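Local coordinates for beta-glucoside kinase (Listeria monocytogenes, PDB 4HTL), which phosphorylates cellobiose with ATP to give cellobiose 6'-phosphate, and may also regulate transcription of the cellobiose uptake operon, at residues 12-20 and 29-37; 109-117 and 280-290. All blocks are in the same frame, centred on the assembly; numbering follows the deposited sequence. Where two conformers were deposited one is given.

Contact 1: 12-20 and 29-37; sequences GGTALKMGV and LTKSAEISG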
loop_
_atom_site.group_PDB
_atom_site.type_symbol
_atom_site.label_atom_id
_atom_site.label_comp_id
_atom_site.label_asym_id
_atom_site.label_seq_id
_atom_site.Cartn_x
_atom_site.Cartn_y
_atom_site.Cartn_z
ATOM N N GLY A 12 -5.528 22.641 10.084
ATOM C CA GLY A 12 -5.229 21.610 11.086
ATOM C C GLY A 12 -6.445 21.181 11.875
ATOM O O GLY A 12 -7.578 21.608 11.589
ATOM N N GLY A 13 -6.215 20.304 12.851
ATOM C CA GLY A 13 -7.287 19.801 13.713
ATOM C C GLY A 13 -7.794 20.855 14.675
ATOM O O GLY A 13 -8.984 20.916 14.943
ATOM N N THR A 14 -6.898 21.694 15.184
ATOM C CA THR A 14 -7.300 22.734 16.131
ATOM C C THR A 14 -6.833 24.149 15.802
ATOM O O THR A 14 -7.258 25.105 16.464
ATOM C CB THR A 14 -6.814 22.397 17.551
ATOM O OG1 THR A 14 -5.380 22.354 17.564
ATOM C CG2 THR A 14 -7.392 21.050 18.015
ATOM N N ALA A 15 -5.954 24.291 14.814
ATOM C CA ALA A 15 -5.473 25.599 14.406
ATOM C C ALA A 15 -5.450 25.697 12.886
ATOM O O ALA A 15 -5.314 24.693 12.176
ATOM C CB ALA A 15 -4.078 25.864 14.956
ATOM N N LEU A 16 -5.594 26.912 12.400
ATOM C CA LEU A 16 -5.409 27.235 11.008
ATOM C C LEU A 16 -4.109 27.999 10.947
ATOM O O LEU A 16 -3.985 29.048 11.600
ATOM C CB LEU A 16 -6.537 28.124 10.474
ATOM C CG LEU A 16 -6.385 28.678 9.043
ATOM C CD1 LEU A 16 -6.393 27.569 7.967
ATOM C CD2 LEU A 16 -7.445 29.710 8.734
ATOM N N LYS A 17 -3.114 27.440 10.250
ATOM C CA LYS A 17 -1.870 28.144 10.037
ATOM C C LYS A 17 -1.899 28.862 8.688
ATOM O O LYS A 17 -2.454 28.350 7.714
ATOM C CB LYS A 17 -0.712 27.162 10.089
ATOM C CG LYS A 17 -0.507 26.505 11.460
ATOM C CD LYS A 17 0.566 25.425 11.353
ATOM C CE LYS A 17 0.928 24.813 12.703
ATOM N NZ LYS A 17 1.583 23.487 12.554
HETATM N N MSE A 18 -1.279 30.038 8.633
HETATM C CA MSE A 18 -1.324 30.878 7.456
HETATM C C MSE A 18 0.055 31.509 7.290
HETATM O O MSE A 18 0.736 31.812 8.290
HETATM C CB MSE A 18 -2.404 31.968 7.614
HETATM C CG MSE A 18 -3.699 31.492 8.225
HETATM SE SE MSE A 18 -4.971 32.942 8.601
HETATM C CE MSE A 18 -5.293 32.439 10.379
ATOM N N GLY A 19 0.470 31.724 6.046
ATOM C CA GLY A 19 1.736 32.383 5.796
ATOM C C GLY A 19 1.790 33.011 4.435
ATOM O O GLY A 19 0.959 32.721 3.559
ATOM N N VAL A 20 2.753 33.912 4.273
ATOM C CA VAL A 20 3.117 34.422 2.958
ATOM C C VAL A 20 4.480 33.796 2.688
ATOM O O VAL A 20 5.411 33.899 3.506
ATOM C CB VAL A 20 3.183 35.954 2.910
ATOM C CG1 VAL A 20 3.751 36.432 1.555
ATOM C CG2 VAL A 20 1.804 36.557 3.229
ATOM N N LEU A 29 5.973 35.884 6.458
ATOM C CA LEU A 29 4.949 36.302 7.423
ATOM C C LEU A 29 4.128 35.081 7.802
ATOM O O LEU A 29 3.859 34.224 6.952
ATOM C CB LEU A 29 4.044 37.415 6.834
ATOM C CG LEU A 29 2.992 38.049 7.769
ATOM C CD1 LEU A 29 2.972 39.569 7.632
ATOM C CD2 LEU A 29 1.590 37.467 7.580
ATOM N N THR A 30 3.765 34.972 9.068
ATOM C CA THR A 30 2.835 33.929 9.527
ATOM C C THR A 30 1.683 34.517 10.374
ATOM O O THR A 30 1.766 35.634 10.894
ATOM C CB THR A 30 3.510 32.875 10.393
ATOM O OG1 THR A 30 4.050 33.505 11.540
ATOM C CG2 THR A 30 4.623 32.145 9.635
ATOM N N LYS A 31 0.620 33.726 10.498
ATOM C CA LYS A 31 -0.508 34.013 11.359
ATOM C C LYS A 31 -1.191 32.688 11.670
ATOM O O LYS A 31 -1.278 31.816 10.814
ATOM C CB LYS A 31 -1.485 34.959 10.648
ATOM C CG LYS A 31 -2.571 35.549 11.554
ATOM C CD LYS A 31 -3.558 36.372 10.753
ATOM C CE LYS A 31 -4.647 36.980 11.627
ATOM N NZ LYS A 31 -5.660 37.686 10.794
ATOM N N SER A 32 -1.663 32.528 12.890
ATOM C CA SER A 32 -2.364 31.319 13.313
ATOM C C SER A 32 -3.681 31.724 14.003
ATOM O O SER A 32 -3.775 32.815 14.590
ATOM C CB SER A 32 -1.452 30.531 14.263
ATOM O OG SER A 32 -2.106 29.441 14.858
ATOM N N ALA A 33 -4.689 30.866 13.914
ATOM C CA ALA A 33 -5.971 31.043 14.579
ATOM C C ALA A 33 -6.448 29.703 15.116
ATOM O O ALA A 33 -6.441 28.708 14.397
ATOM C CB ALA A 33 -6.996 31.586 13.603
ATOM N N GLU A 34 -6.847 29.673 16.385
ATOM C CA GLU A 34 -7.566 28.523 16.931
ATOM C C GLU A 34 -8.927 28.417 16.235
ATOM O O GLU A 34 -9.639 29.411 16.096
ATOM C CB GLU A 34 -7.748 28.655 18.454
ATOM C CG GLU A 34 -6.457 28.470 19.248
ATOM C CD GLU A 34 -5.945 27.033 19.241
ATOM O OE1 GLU A 34 -6.692 26.129 19.679
ATOM O OE2 GLU A 34 -4.788 26.801 18.812
ATOM N N ILE A 35 -9.265 27.220 15.766
ATOM C CA ILE A 35 -10.558 26.986 15.118
ATOM C C ILE A 35 -11.416 26.067 15.963
ATOM O O ILE A 35 -10.979 24.987 16.373
ATOM C CB ILE A 35 -10.423 26.356 13.726
ATOM C CG1 ILE A 35 -9.664 27.293 12.789
ATOM C CG2 ILE A 35 -11.810 26.064 13.165
ATOM C CD1 ILE A 35 -10.435 28.535 12.401
ATOM N N SER A 36 -12.650 26.511 16.208
ATOM C CA SER A 36 -13.577 25.806 17.080
ATOM C C SER A 36 -14.392 24.729 16.345
ATOM O O SER A 36 -15.042 25.015 15.335
ATOM C CB SER A 36 -14.518 26.815 17.747
ATOM O OG SER A 36 -15.105 26.264 18.906
ATOM N N GLY A 37 -14.344 23.498 16.855
ATOM C CA GLY A 37 -15.183 22.395 16.355
ATOM C C GLY A 37 -15.131 22.145 14.858
ATOM O O GLY A 37 -16.141 21.729 14.255
HETATM O O HOH W 1 -11.673 22.349 15.449
#

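Contact 2: 109-117 and 280-290; sequences CALLAEKWL and AGLLGAVYHFL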
loop_
_atom_site.group_PDB
_atom_site.type_symbol
_atom_site.label_atom_id
_atom_site.label_comp_id
_atom_site.label_asym_id
_atom_site.label_seq_id
_atom_site.Cartn_x
_atom_site.Cartn_y
_atom_site.Cartn_z
ATOM N N CYS A 109 0.458 17.162 1.495
ATOM C CA CYS A 109 1.276 18.373 1.555
ATOM C C CYS A 109 2.494 18.170 2.479
ATOM O O CYS A 109 3.608 18.525 2.129
ATOM C CB CYS A 109 0.447 19.570 2.015
ATOM S SG CYS A 109 -0.646 20.213 0.749
ATOM N N ALA A 110 2.311 17.522 3.613
ATOM C CA ALA A 110 3.422 17.316 4.521
ATOM C C ALA A 110 4.444 16.401 3.872
ATOM O O ALA A 110 5.649 16.597 4.069
ATOM C CB ALA A 110 2.977 16.743 5.877
ATOM N N LEU A 111 3.994 15.427 3.080
ATOM C CA LEU A 111 4.950 14.594 2.369
ATOM C C LEU A 111 5.720 15.441 1.330
ATOM O O LEU A 111 6.908 15.298 1.178
ATOM C CB LEU A 111 4.263 13.437 1.691
ATOM C CG LEU A 111 5.193 12.449 0.966
ATOM C CD1 LEU A 111 4.633 11.031 1.004
ATOM C CD2 LEU A 111 5.421 12.900 -0.496
ATOM N N LEU A 112 5.000 16.286 0.616
ATOM C CA LEU A 112 5.618 17.142 -0.385
ATOM C C LEU A 112 6.670 18.066 0.222
ATOM O O LEU A 112 7.687 18.317 -0.418
ATOM C CB LEU A 112 4.561 17.907 -1.173
ATOM C CG LEU A 112 3.659 17.087 -2.129
ATOM C CD1 LEU A 112 2.549 17.980 -2.703
ATOM C CD2 LEU A 112 4.401 16.299 -3.209
ATOM N N ALA A 113 6.446 18.533 1.451
ATOM C CA ALA A 113 7.457 19.316 2.161
ATOM C C ALA A 113 8.732 18.469 2.361
ATOM O O ALA A 113 9.880 18.955 2.162
ATOM C CB ALA A 113 6.931 19.892 3.464
ATOM N N GLU A 114 8.531 17.218 2.750
ATOM C CA GLU A 114 9.650 16.288 2.914
ATOM C C GLU A 114 10.453 16.077 1.606
ATOM O O GLU A 114 11.704 16.050 1.619
ATOM C CB GLU A 114 9.154 14.939 3.506
ATOM C CG GLU A 114 10.217 14.211 4.335
ATOM C CD GLU A 114 10.604 14.961 5.576
ATOM O OE1 GLU A 114 11.771 15.388 5.694
ATOM O OE2 GLU A 114 9.710 15.122 6.403
ATOM N N LYS A 115 9.719 15.932 0.499
ATOM C CA LYS A 115 10.291 15.770 -0.850
ATOM C C LYS A 115 11.048 17.053 -1.283
ATOM O O LYS A 115 12.133 16.997 -1.876
ATOM C CB LYS A 115 9.206 15.430 -1.878
ATOM C CG LYS A 115 9.691 15.418 -3.320
ATOM C CD LYS A 115 10.756 14.319 -3.506
ATOM C CE LYS A 115 11.238 14.053 -4.935
ATOM N NZ LYS A 115 12.340 13.011 -4.932
ATOM N N TRP A 116 10.453 18.207 -1.013
ATOM C CA TRP A 116 10.996 19.499 -1.502
ATOM C C TRP A 116 12.199 19.949 -0.737
ATOM O O TRP A 116 13.271 20.216 -1.298
ATOM C CB TRP A 116 9.880 20.541 -1.399
ATOM C CG TRP A 116 10.207 21.894 -1.969
ATOM C CD1 TRP A 116 11.235 22.237 -2.852
ATOM C CD2 TRP A 116 9.516 23.139 -1.691
ATOM N NE1 TRP A 116 11.225 23.594 -3.120
ATOM C CE2 TRP A 116 10.216 24.184 -2.461
ATOM C CE3 TRP A 116 8.447 23.491 -0.892
ATOM C CZ2 TRP A 116 9.819 25.494 -2.414
ATOM C CZ3 TRP A 116 8.056 24.818 -0.854
ATOM C CH2 TRP A 116 8.700 25.798 -1.623
ATOM N N LEU A 117 12.044 20.001 0.586
ATOM C CA LEU A 117 12.986 20.660 1.480
ATOM C C LEU A 117 13.546 19.774 2.578
ATOM O O LEU A 117 14.447 20.191 3.313
ATOM C CB LEU A 117 12.291 21.862 2.142
ATOM C CG LEU A 117 11.801 22.928 1.157
ATOM C CD1 LEU A 117 10.979 23.995 1.923
ATOM C CD2 LEU A 117 12.931 23.571 0.317
ATOM N N ALA A 280 5.385 22.140 7.643
ATOM C CA ALA A 280 5.247 21.192 6.517
ATOM C C ALA A 280 3.995 21.362 5.660
ATOM O O ALA A 280 4.088 21.307 4.420
ATOM C CB ALA A 280 5.435 19.740 6.944
ATOM N N GLY A 281 2.839 21.542 6.291
ATOM C CA GLY A 281 1.598 21.747 5.529
ATOM C C GLY A 281 1.697 22.965 4.621
ATOM O O GLY A 281 1.345 22.878 3.462
ATOM N N LEU A 282 2.138 24.113 5.170
ATOM C CA LEU A 282 2.276 25.317 4.384
ATOM C C LEU A 282 3.230 25.127 3.237
ATOM O O LEU A 282 2.947 25.505 2.082
ATOM C CB LEU A 282 2.770 26.495 5.256
ATOM C CG LEU A 282 1.860 26.953 6.397
ATOM C CD1 LEU A 282 2.621 27.943 7.290
ATOM C CD2 LEU A 282 0.547 27.535 5.861
ATOM N N LEU A 283 4.380 24.546 3.551
ATOM C CA LEU A 283 5.429 24.394 2.546
ATOM C C LEU A 283 5.007 23.407 1.449
ATOM O O LEU A 283 5.199 23.673 0.242
ATOM C CB LEU A 283 6.725 23.961 3.220
ATOM C CG LEU A 283 7.396 24.957 4.152
ATOM C CD1 LEU A 283 8.431 24.242 5.042
ATOM C CD2 LEU A 283 8.004 26.110 3.356
ATOM N N GLY A 284 4.361 22.326 1.829
ATOM C CA GLY A 284 3.901 21.376 0.808
ATOM C C GLY A 284 2.795 21.910 -0.064
ATOM O O GLY A 284 2.727 21.611 -1.275
ATOM N N ALA A 285 1.921 22.722 0.533
ATOM C CA ALA A 285 0.845 23.366 -0.230
ATOM C C ALA A 285 1.500 24.225 -1.308
ATOM O O ALA A 285 1.080 24.220 -2.465
ATOM C CB ALA A 285 -0.045 24.206 0.686
ATOM N N VAL A 286 2.529 24.972 -0.916
ATOM C CA VAL A 286 3.284 25.784 -1.852
ATOM C C VAL A 286 3.938 24.976 -2.959
ATOM O O VAL A 286 3.840 25.337 -4.140
ATOM C CB VAL A 286 4.246 26.763 -1.136
ATOM C CG1 VAL A 286 5.214 27.467 -2.132
ATOM C CG2 VAL A 286 3.399 27.765 -0.345
ATOM N N TYR A 287 4.608 23.898 -2.599
ATOM C CA TYR A 287 5.159 23.016 -3.601
ATOM C C TYR A 287 4.126 22.574 -4.623
ATOM O O TYR A 287 4.378 22.657 -5.843
ATOM C CB TYR A 287 5.832 21.827 -2.950
ATOM C CG TYR A 287 6.555 20.912 -3.885
ATOM C CD1 TYR A 287 7.895 21.125 -4.201
ATOM C CD2 TYR A 287 5.941 19.783 -4.373
ATOM C CE1 TYR A 287 8.582 20.261 -5.016
ATOM C CE2 TYR A 287 6.634 18.903 -5.186
ATOM C CZ TYR A 287 7.956 19.165 -5.504
ATOM O OH TYR A 287 8.678 18.305 -6.299
ATOM N N HIS A 288 2.971 22.112 -4.153
ATOM C CA HIS A 288 1.892 21.738 -5.073
ATOM C C HIS A 288 1.486 22.882 -5.967
ATOM O O HIS A 288 1.362 22.708 -7.171
ATOM C CB HIS A 288 0.697 21.190 -4.283
ATOM C CG HIS A 288 -0.501 20.915 -5.118
ATOM N ND1 HIS A 288 -0.495 20.019 -6.117
ATOM C CD2 HIS A 288 -1.770 21.493 -5.116
ATOM C CE1 HIS A 288 -1.706 20.004 -6.712
ATOM N NE2 HIS A 288 -2.481 20.916 -6.110
ATOM N N PHE A 289 1.298 24.075 -5.394
ATOM C CA PHE A 289 0.939 25.269 -6.165
ATOM C C PHE A 289 1.971 25.539 -7.251
ATOM O O PHE A 289 1.611 25.793 -8.402
ATOM C CB PHE A 289 0.853 26.497 -5.231
ATOM C CG PHE A 289 0.609 27.794 -5.958
ATOM C CD1 PHE A 289 -0.658 28.305 -6.090
ATOM C CD2 PHE A 289 1.671 28.503 -6.495
ATOM C CE1 PHE A 289 -0.868 29.494 -6.758
ATOM C CE2 PHE A 289 1.473 29.682 -7.167
ATOM C CZ PHE A 289 0.194 30.177 -7.304
ATOM N N LEU A 290 3.258 25.453 -6.883
ATOM C CA LEU A 290 4.356 25.711 -7.839
ATOM C C LEU A 290 4.383 24.692 -9.005
ATOM O O LEU A 290 4.670 25.052 -10.150
ATOM C CB LEU A 290 5.707 25.749 -7.120
ATOM C CG LEU A 290 5.960 26.956 -6.201
ATOM C CD1 LEU A 290 7.234 26.764 -5.394
ATOM C CD2 LEU A 290 6.007 28.296 -6.951
#

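Contact 1: 12-20 and 29-37
Leu16 and Ala33 form a hydrogen-bonded pair of an antiparallel ladder. Leu16 N reaches Ala33 O at 2.8 Å, and Ala33 N returns to Leu16 O at 3.0 Å. Two residues on, Lys31 N binds Met18 O at 2.9 Å. The return bond, Met18 N to Lys31 O, is weak, bent to 128° at the hydrogen. Val20 N to Leu29 O continues the ladder, and Ile35 N to Thr14 O extends it past the strand.

Met18, present as selenomethionine, bends at chi3 (-129°) and sets CE 3.7 Å from Ala33 CB. On the same face Leu16 CB meets Ile35 CG1 at 4.0 Å. Helix 40-52 packs here, with Phe50 on Met18 and Glu46 on Leu16 and Ala33. Lys31 leads away to a salt bridge with Glu53. On the other face Glu34 folds back at chi2 (-70°), and its OE2 comes 4.0 Å from Ala15 CB. Lys17 NZ makes a hydrogen bond to Asn278 O.

A water donates to both Gly13 O and Ile35 O, bridging the turn to the neighbouring strand end. Gly12, Gly13 and Thr14 probably bind ATP. This glycine-rich turn entering a beta hairpin matches the first phosphate motif of actin-like ATPase folds. Main-chain bonds from Thr14 to Val20, together with the water bridge, join the turn and its strand to the neighbouring strand.

Contact 2: 109-117 and 280-290
Cys109 O is gripped twice. It takes the helical bond from Ala113 N at 2.9 Å, and Gly284 CA points a C-H at it from the other helix at 3.2 Å, nearly straight at 160°. Without a side chain at Gly284, the helices approach to 6.8 Å between axes and cross at 78°.

Small groups line this crossing. Ala113 CB meets Ala280 CB at 3.8 Å, and Cys109 SG rests against the backbone of Ala285.

Further along, Trp116 is a knob among Leu283, Val286, Tyr287 and Leu290. Its CG stands anti to the backbone N (chi1 -175°), which lays the indole across the second helix. Tyr287 CD1 sits over one indole face, 3.3 Å from Trp116 CG, while Leu117 CG lies over the opposite face, toward the rim. The two rings meet obliquely. Leu283 O lies at the indole edge, 3.3 Å from Trp116 CZ3. Leu112 crosses Tyr287 at about a right angle, with CD2 4.0 Å from Tyr287 CE2.

Behind the second helix, Leu282 and Val286 pack on Ala8 of strand 6-11. No conventional hydrogen bond links the segments, so the crossing depends on close apolar packing and a C-H to carbonyl contact.

Overall arrangement
From the N terminus, strand 6-11 leads through the glycine turn into contact 1, which closes the short hairpin of strands 15-21 and 27-34. The chain then completes that five-stranded sheet and enters helix 106-117. Contact 2 opens there and closes only when the last helix, 280-293, returns after 162 residues that include the second five-stranded sheet. The two contacts are in series and neither encloses the other. They still touch, since Leu282 CD2 lies 3.6 Å from Lys17 O. The centres of contact 1 and contact 2 are about 17 Å apart. Helix 40-52 covers one face of the first sheet and helix 280-293 the other, so the C-terminal helix packs on the sheet built by the N-terminal part of the chain.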